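Local coordinates for CofB (Escherichia coli, PDB 5AX6), which forms a homotrimer as the minor pilin subunit of the CFA/III type IVb pilus and probably takes part in assembling that pilus, at residues A[6-11]-A[161-166]; A[121-127]-A[142-148]; A[175-179]-A[224-228]. One frame throughout, in Å; residues are numbered along the deposited sequence.

In the fold
The pilin domain of CofB illustrates how a long N-terminal helix and an antiparallel sheet come to share one core. Contact 1 crosses the start of helix 4-25 with helix 161-171, and contact 2, nested along the chain inside the loop that contact 1 closes, is the hairpin 121-130/139-148. Their centres lie about 15 Å apart, and Y162 joins them by packing on L121 and F148. Contact 3 adds the place where the loop 175-179 meets strand 220-227, about 12 Å from the centre of contact 2; here F144 O and L225 N, 2.8 Å apart, link neighbouring strands. L166 of contact 1 touches F177 and L225 of contact 3.

Contact 1: residues A[6-11]-A[161-166]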
# COMPACT_ATOMS: atom_id res chain seq x y z
N ARG A 6 23.18 31.81 17.61
CA ARG A 6 23.26 32.79 16.53
C ARG A 6 23.91 32.19 15.28
O ARG A 6 23.39 32.32 14.17
CB ARG A 6 24.05 34.02 16.98
CG ARG A 6 24.52 34.91 15.84
CD ARG A 6 25.54 35.95 16.31
NE ARG A 6 26.76 35.34 16.84
CZ ARG A 6 27.86 35.12 16.13
NH1 ARG A 6 27.91 35.45 14.84
NH2 ARG A 6 28.93 34.56 16.70
N ARG A 7 25.05 31.54 15.48
CA ARG A 7 25.77 30.92 14.37
C ARG A 7 24.95 29.82 13.72
O ARG A 7 25.04 29.61 12.51
CB ARG A 7 27.12 30.37 14.84
CG ARG A 7 28.19 31.44 15.05
CD ARG A 7 29.58 30.82 15.14
NE ARG A 7 29.66 29.82 16.20
CZ ARG A 7 30.05 30.08 17.45
NH1 ARG A 7 30.40 31.32 17.79
NH2 ARG A 7 30.08 29.11 18.35
N GLN A 8 24.14 29.11 14.51
CA GLN A 8 23.33 28.05 13.94
C GLN A 8 22.26 28.62 13.02
O GLN A 8 21.91 28.02 12.00
CB GLN A 8 22.67 27.21 15.03
CG GLN A 8 22.08 25.91 14.48
CD GLN A 8 23.15 25.02 13.84
OE1 GLN A 8 24.09 24.59 14.51
NE2 GLN A 8 23.01 24.76 12.54
N ILE A 9 21.73 29.79 13.37
CA ILE A 9 20.68 30.38 12.56
C ILE A 9 21.24 30.86 11.22
O ILE A 9 20.62 30.66 10.18
CB ILE A 9 19.98 31.54 13.30
CG1 ILE A 9 19.10 30.97 14.42
CG2 ILE A 9 19.14 32.36 12.34
CD1 ILE A 9 18.54 32.02 15.35
N VAL A 10 22.41 31.50 11.27
CA VAL A 10 23.12 31.88 10.05
C VAL A 10 23.41 30.65 9.19
O VAL A 10 23.15 30.64 7.98
CB VAL A 10 24.43 32.61 10.38
CG1 VAL A 10 25.27 32.80 9.12
CG2 VAL A 10 24.15 33.94 11.06
N SER A 11 23.95 29.61 9.83
CA SER A 11 24.30 28.38 9.12
C SER A 11 23.09 27.71 8.49
O SER A 11 23.18 27.20 7.37
CB SER A 11 25.02 27.41 10.07
OG SER A 11 26.26 27.95 10.47
N ASN A 161 34.32 27.51 14.33
CA ASN A 161 33.08 27.41 15.08
C ASN A 161 31.93 27.24 14.09
O ASN A 161 30.97 26.51 14.34
CB ASN A 161 32.86 28.64 15.95
CG ASN A 161 34.12 29.07 16.70
OD1 ASN A 161 34.96 28.23 17.04
ND2 ASN A 161 34.26 30.37 16.94
N TYR A 162 32.06 27.93 12.96
CA TYR A 162 31.03 27.92 11.93
C TYR A 162 30.99 26.60 11.16
O TYR A 162 29.93 26.18 10.72
CB TYR A 162 31.24 29.08 10.96
CG TYR A 162 30.40 30.28 11.30
CD1 TYR A 162 29.02 30.26 11.12
CD2 TYR A 162 30.98 31.44 11.80
CE1 TYR A 162 28.24 31.36 11.43
CE2 TYR A 162 30.21 32.55 12.11
CZ TYR A 162 28.84 32.50 11.92
OH TYR A 162 28.06 33.59 12.23
N VAL A 163 32.14 25.96 11.00
CA VAL A 163 32.18 24.70 10.27
C VAL A 163 31.32 23.65 10.96
O VAL A 163 30.61 22.88 10.31
CB VAL A 163 33.61 24.17 10.12
CG1 VAL A 163 33.59 22.72 9.66
CG2 VAL A 163 34.40 25.02 9.13
N SER A 164 31.37 23.63 12.28
CA SER A 164 30.56 22.68 13.04
C SER A 164 29.07 22.96 12.86
O SER A 164 28.27 22.04 12.69
CB SER A 164 30.94 22.72 14.52
OG SER A 164 30.31 21.67 15.23
N SER A 165 28.68 24.24 12.89
CA SER A 165 27.27 24.55 12.72
C SER A 165 26.85 24.38 11.25
O SER A 165 25.71 24.01 10.98
CB SER A 165 26.95 25.97 13.23
OG SER A 165 27.58 26.97 12.46
N LEU A 166 27.75 24.65 10.31
CA LEU A 166 27.46 24.39 8.90
C LEU A 166 27.25 22.90 8.65
O LEU A 166 26.33 22.51 7.93
CB LEU A 166 28.59 24.92 8.01
CG LEU A 166 28.65 26.44 7.88
CD1 LEU A 166 29.99 26.89 7.30
CD2 LEU A 166 27.48 26.97 7.03
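S11 OG and S165 OG lie 2.6 Å apart, a hydroxyl-to-hydroxyl hydrogen bond at the heart of a crossed helix pair in the pilin domain. Helices 4-25 and 161-171 cross here at -57°, their local axes approaching to 8.8 Å. Each hydroxyl also lies near a carbonyl one turn back in its own helix, S11 OG by R7 O and S165 OG by Y162 O, a network in which the two protons can be shared out in more than one way. Both serines are buried, and each oxygen has a hydroxyl and a carbonyl within hydrogen-bonding distance. S165 holds OG between its backbone N and carbonyl carbon (chi1 66°), the setting that carries it across to S11.

Beside this polar centre, Y162 is a knob in the hole formed by R6, R7, V10 and S11. The aliphatic part of R7 lies over one face of the tyrosine: R7 CD stands 3.6 Å from the centroid of the Y162 ring in a CH-pi contact, while R7 CG passes above CZ. Beyond CD the R7 chain bends, and its guanidinium, turned steeply from the ring plane, lays one face against N161 CB at the exposed margin. V10 CG1 reaches Y162 CE1 at 4.0 Å, and S11 OG approaches the ring in its plane, at the edge. The tyrosine is thus bounded by a methylene chain over its face and a hydroxyl at its rim.

On the other flank, Q8 has CG opposite its backbone N and then folds at chi2, returning the amide to the partner helix. Q8 NE2 gives one hydrogen bond to N12 OD1, one turn further along helix 4-25. Across the interface, Q8 NE2 donates to S165 O at 3.2 Å, tilted 28° from the carbonyl plane.

Contact 2: residues A[121-127]-A[142-148]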
# COMPACT_ATOMS: atom_id res chain seq x y z
N LEU A 121 29.08 35.86 8.19
CA LEU A 121 29.40 34.90 7.14
C LEU A 121 28.34 34.98 6.05
O LEU A 121 27.15 34.87 6.33
CB LEU A 121 29.49 33.49 7.72
CG LEU A 121 30.24 32.39 6.94
CD1 LEU A 121 31.69 32.76 6.70
CD2 LEU A 121 30.13 31.07 7.69
N LYS A 122 28.78 35.18 4.81
CA LYS A 122 27.89 35.36 3.66
C LYS A 122 28.42 34.65 2.43
O LYS A 122 29.63 34.51 2.28
CB LYS A 122 27.73 36.85 3.31
CG LYS A 122 27.17 37.72 4.41
CD LYS A 122 27.16 39.17 3.98
CE LYS A 122 26.43 40.03 5.00
NZ LYS A 122 26.79 41.48 4.85
N ILE A 123 27.54 34.24 1.53
CA ILE A 123 28.01 33.73 0.24
C ILE A 123 28.45 34.87 -0.65
O ILE A 123 27.67 35.77 -0.97
CB ILE A 123 26.92 32.91 -0.48
CG1 ILE A 123 26.50 31.73 0.39
CG2 ILE A 123 27.44 32.42 -1.84
CD1 ILE A 123 25.21 31.05 -0.05
N ASP A 124 29.71 34.84 -1.07
CA ASP A 124 30.29 35.93 -1.85
C ASP A 124 30.34 35.62 -3.34
O ASP A 124 30.37 36.50 -4.19
CB ASP A 124 31.70 36.24 -1.34
CG ASP A 124 32.22 37.57 -1.85
OD1 ASP A 124 31.47 38.57 -1.77
OD2 ASP A 124 33.37 37.61 -2.34
N ARG A 125 30.33 34.33 -3.66
CA ARG A 125 30.62 33.90 -5.01
C ARG A 125 30.32 32.42 -5.15
O ARG A 125 30.44 31.66 -4.18
CB ARG A 125 32.09 34.20 -5.32
CG ARG A 125 32.69 33.40 -6.44
CD ARG A 125 34.15 33.80 -6.62
NE ARG A 125 34.88 32.77 -7.35
CZ ARG A 125 36.15 32.89 -7.72
NH1 ARG A 125 36.82 34.01 -7.43
NH2 ARG A 125 36.74 31.91 -8.38
N ILE A 126 29.90 32.04 -6.34
CA ILE A 126 29.56 30.65 -6.66
C ILE A 126 30.30 30.24 -7.91
O ILE A 126 30.33 30.99 -8.89
CB ILE A 126 28.05 30.47 -6.85
CG1 ILE A 126 27.30 30.84 -5.56
CG2 ILE A 126 27.72 29.03 -7.27
CD1 ILE A 126 25.78 30.97 -5.74
N ASP A 127 30.91 29.06 -7.87
CA ASP A 127 31.62 28.51 -9.02
C ASP A 127 30.93 27.23 -9.49
O ASP A 127 30.88 26.27 -8.73
CB ASP A 127 33.10 28.17 -8.68
CG ASP A 127 33.94 29.41 -8.35
OD1 ASP A 127 33.40 30.53 -8.31
OD2 ASP A 127 35.17 29.24 -8.10
N VAL A 142 29.73 22.15 -7.35
CA VAL A 142 29.34 23.53 -7.08
C VAL A 142 30.10 24.03 -5.87
O VAL A 142 29.97 23.48 -4.78
CB VAL A 142 27.81 23.69 -6.84
CG1 VAL A 142 27.45 25.16 -6.67
CG2 VAL A 142 27.01 23.07 -7.98
N ASP A 143 30.90 25.08 -6.07
CA ASP A 143 31.67 25.67 -4.98
C ASP A 143 31.03 26.96 -4.51
O ASP A 143 30.66 27.80 -5.32
CB ASP A 143 33.11 25.96 -5.43
CG ASP A 143 33.93 24.70 -5.66
OD1 ASP A 143 33.57 23.63 -5.13
OD2 ASP A 143 34.97 24.81 -6.36
N PHE A 144 30.94 27.13 -3.19
CA PHE A 144 30.43 28.34 -2.57
C PHE A 144 31.54 28.99 -1.76
O PHE A 144 32.07 28.36 -0.84
CB PHE A 144 29.23 28.04 -1.67
CG PHE A 144 28.05 27.47 -2.40
CD1 PHE A 144 27.03 28.30 -2.85
CD2 PHE A 144 27.96 26.10 -2.62
CE1 PHE A 144 25.93 27.77 -3.54
CE2 PHE A 144 26.87 25.57 -3.29
CZ PHE A 144 25.85 26.40 -3.75
N ILE A 145 31.91 30.21 -2.10
CA ILE A 145 32.93 30.94 -1.35
C ILE A 145 32.21 31.81 -0.34
O ILE A 145 31.41 32.67 -0.71
CB ILE A 145 33.84 31.80 -2.27
CG1 ILE A 145 34.77 30.91 -3.09
CG2 ILE A 145 34.67 32.78 -1.44
CD1 ILE A 145 34.07 30.12 -4.17
N LEU A 146 32.47 31.54 0.93
CA LEU A 146 31.84 32.28 2.02
C LEU A 146 32.83 33.26 2.60
O LEU A 146 33.92 32.87 3.01
CB LEU A 146 31.35 31.33 3.11
CG LEU A 146 29.99 30.65 2.91
CD1 LEU A 146 29.89 30.11 1.50
CD2 LEU A 146 29.80 29.55 3.94
N THR A 147 32.46 34.54 2.63
CA THR A 147 33.34 35.56 3.17
C THR A 147 33.09 35.77 4.66
O THR A 147 31.94 35.81 5.12
CB THR A 147 33.18 36.88 2.41
OG1 THR A 147 34.10 37.85 2.93
CG2 THR A 147 31.75 37.41 2.52
N PHE A 148 34.19 35.87 5.41
CA PHE A 148 34.18 36.20 6.83
C PHE A 148 34.28 37.71 7.01
O PHE A 148 35.23 38.33 6.52
CB PHE A 148 35.37 35.56 7.55
CG PHE A 148 35.14 34.17 8.05
CD1 PHE A 148 34.22 33.93 9.06
CD2 PHE A 148 35.90 33.11 7.57
CE1 PHE A 148 34.03 32.65 9.55
CE2 PHE A 148 35.71 31.83 8.06
CZ PHE A 148 34.78 31.59 9.04
O HOH W 1 36.40 27.04 -6.90
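L121 lays its CD1 methyl over one face of the F148 ring, 3.8 Å from the centroid and offset toward the rim, a CH-pi contact near one end of an antiparallel beta hairpin. With L121 CG anti to the backbone N (chi1 -161°), the branch is carried across to that ring. Strands 121-130 and 139-148 pair here through a classic beta bulge, in which D124 and R125 together face I145. D124 N donates to I145 O, whereas I145 N returns its bond to R125 O, so the extra residue is absorbed without losing either backbone bond. Regular two-way pairing resumes at D127 and D143, after K122 and T147 have paired in the same manner before the bulge.

The face bearing L121, I123, I126, F144, L146 and F148 is apolar. I123 CG1 meets L146 CD1 at 3.9 Å, and I126 runs beside F144, its CG1 3.7 Å from ring atom CD1; I123 CG2 comes to the edge of the same ring. Helix 4-25 packs on this face through L14 and I18, while Y162 of helix 161-171 touches both L121 and F148.

The opposite face is polar around D127. R125 grips its carboxylate side-on with two nitrogens: R125 NE meets the syn lone pair of D127 OD1 at 2.9 Å, within 7° of the guanidinium plane, and NH2 reaches OD2. This bidentate salt bridge fixes the rotation of both groups, and the R125 guanidinium has further partners in A190 O, S68 O and, by cation-pi contact, F74. I145 CD1 lies alongside this salt bridge. D143 is paired with R141 and S226, and a water lies 2.8 Å from D127 OD2 and 2.7 Å from D143 OD2, where it probably softens the proximity of the two carboxylates.

Contact 3: residues A[175-179]-A[224-228]; sequences ISFKD and RLSID
F177 and I227 form the dense side of this contact: the I227 methyl comes at the ring obliquely, its CD1 3.4 Å from F177 CD1. L225 CD2 lies over one face of the ring, and L225 CD1 comes 3.8 Å from F177 CE1. The phenyl group swings inward because its CG lies opposite the carbonyl carbon (chi1 -53°), which directs the ring toward helices 4-25 and 161-171, where I15 and A170 pack on it. I175 adds a looser touch on I227. This is the place in the pilin domain where the loop after helix 161-171 reaches the central antiparallel sheet, just before strand 179-185 joins it beside strand 220-227.

Two backbone bonds align the two segments. K178 N donates to S226 O at 2.8 Å, and S226 N donates to D179 O at 3.1 Å, while F177 CA also approaches S226 O. S226 therefore engages the loop through both backbone polar atoms; its hydroxyl turns away, to D143 of the neighbouring strand.

The other side is more open and polar. K178 is exposed, its NZ still 5.0 Å from D228 OD2, too far for a direct charge contact. There the segments are joined through water, which donates to S176 O at 2.8 Å and accepts from D228 N at 2.9 Å. S176 and D179 also pack against Q29 and Q48 of the second subunit. The chemistry implies a division of labour: apolar groups seal the loop to the core, while backbone bonds join it to strand 220-227, and water to D228 just beyond the strand's end.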
# COMPACT_ATOMS: atom_id res chain seq x y z
N ILE A 175 22.40 16.96 2.70
CA ILE A 175 23.53 17.28 1.85
C ILE A 175 24.80 17.19 2.66
O ILE A 175 24.76 17.19 3.88
CB ILE A 175 23.43 18.67 1.21
CG1 ILE A 175 23.45 19.75 2.30
CG2 ILE A 175 22.19 18.78 0.35
CD1 ILE A 175 23.85 21.11 1.75
N SER A 176 25.93 17.14 1.97
CA SER A 176 27.20 17.04 2.64
C SER A 176 28.25 17.76 1.82
O SER A 176 28.06 18.03 0.64
CB SER A 176 27.59 15.57 2.87
OG SER A 176 27.73 14.90 1.63
N PHE A 177 29.36 18.09 2.46
CA PHE A 177 30.42 18.79 1.75
C PHE A 177 31.46 17.82 1.23
O PHE A 177 31.98 17.01 1.99
CB PHE A 177 31.07 19.82 2.66
CG PHE A 177 30.08 20.76 3.29
CD1 PHE A 177 29.33 21.62 2.50
CD2 PHE A 177 29.93 20.81 4.66
CE1 PHE A 177 28.42 22.50 3.08
CE2 PHE A 177 29.03 21.68 5.25
CZ PHE A 177 28.27 22.52 4.46
N LYS A 178 31.76 17.92 -0.06
CA LYS A 178 32.83 17.13 -0.66
C LYS A 178 34.14 17.49 0.03
O LYS A 178 34.94 16.62 0.38
CB LYS A 178 32.90 17.38 -2.17
CG LYS A 178 33.90 16.49 -2.90
CD LYS A 178 34.05 16.90 -4.35
CE LYS A 178 35.04 16.01 -5.08
NZ LYS A 178 34.41 14.70 -5.41
N ASP A 179 34.35 18.78 0.23
CA ASP A 179 35.43 19.25 1.08
C ASP A 179 35.23 20.72 1.41
O ASP A 179 34.31 21.38 0.91
CB ASP A 179 36.81 19.04 0.42
CG ASP A 179 37.89 18.62 1.44
OD1 ASP A 179 37.90 19.15 2.57
OD2 ASP A 179 38.70 17.73 1.10
N ARG A 224 35.70 27.91 1.29
CA ARG A 224 35.05 27.41 0.09
C ARG A 224 34.39 26.08 0.42
O ARG A 224 35.06 25.12 0.82
CB ARG A 224 36.06 27.25 -1.05
CG ARG A 224 35.41 26.83 -2.36
CD ARG A 224 36.45 26.54 -3.43
NE ARG A 224 37.25 25.37 -3.12
CZ ARG A 224 38.18 24.88 -3.94
NH1 ARG A 224 38.41 25.48 -5.10
NH2 ARG A 224 38.89 23.81 -3.59
N LEU A 225 33.06 26.03 0.29
CA LEU A 225 32.33 24.79 0.52
C LEU A 225 32.00 24.16 -0.82
O LEU A 225 31.38 24.81 -1.66
CB LEU A 225 31.04 25.05 1.30
CG LEU A 225 31.10 25.84 2.61
CD1 LEU A 225 29.69 26.05 3.15
CD2 LEU A 225 31.95 25.09 3.62
N SER A 226 32.42 22.91 -1.02
CA SER A 226 32.18 22.21 -2.28
C SER A 226 31.07 21.19 -2.14
O SER A 226 31.10 20.37 -1.22
CB SER A 226 33.45 21.49 -2.76
OG SER A 226 34.50 22.41 -2.99
N ILE A 227 30.10 21.23 -3.05
CA ILE A 227 29.01 20.26 -3.07
C ILE A 227 29.00 19.48 -4.37
O ILE A 227 29.13 20.06 -5.45
CB ILE A 227 27.63 20.93 -2.92
CG1 ILE A 227 27.64 21.99 -1.82
CG2 ILE A 227 26.54 19.86 -2.73
CD1 ILE A 227 27.60 21.44 -0.41
N ASP A 228 28.86 18.16 -4.27
CA ASP A 228 28.68 17.31 -5.45
C ASP A 228 27.19 17.25 -5.76
O ASP A 228 26.45 16.62 -5.02
CB ASP A 228 29.24 15.90 -5.17
CG ASP A 228 29.09 14.95 -6.35
OD1 ASP A 228 28.45 15.31 -7.37
OD2 ASP A 228 29.61 13.82 -6.24
O HOH W 2 28.56 16.79 -1.77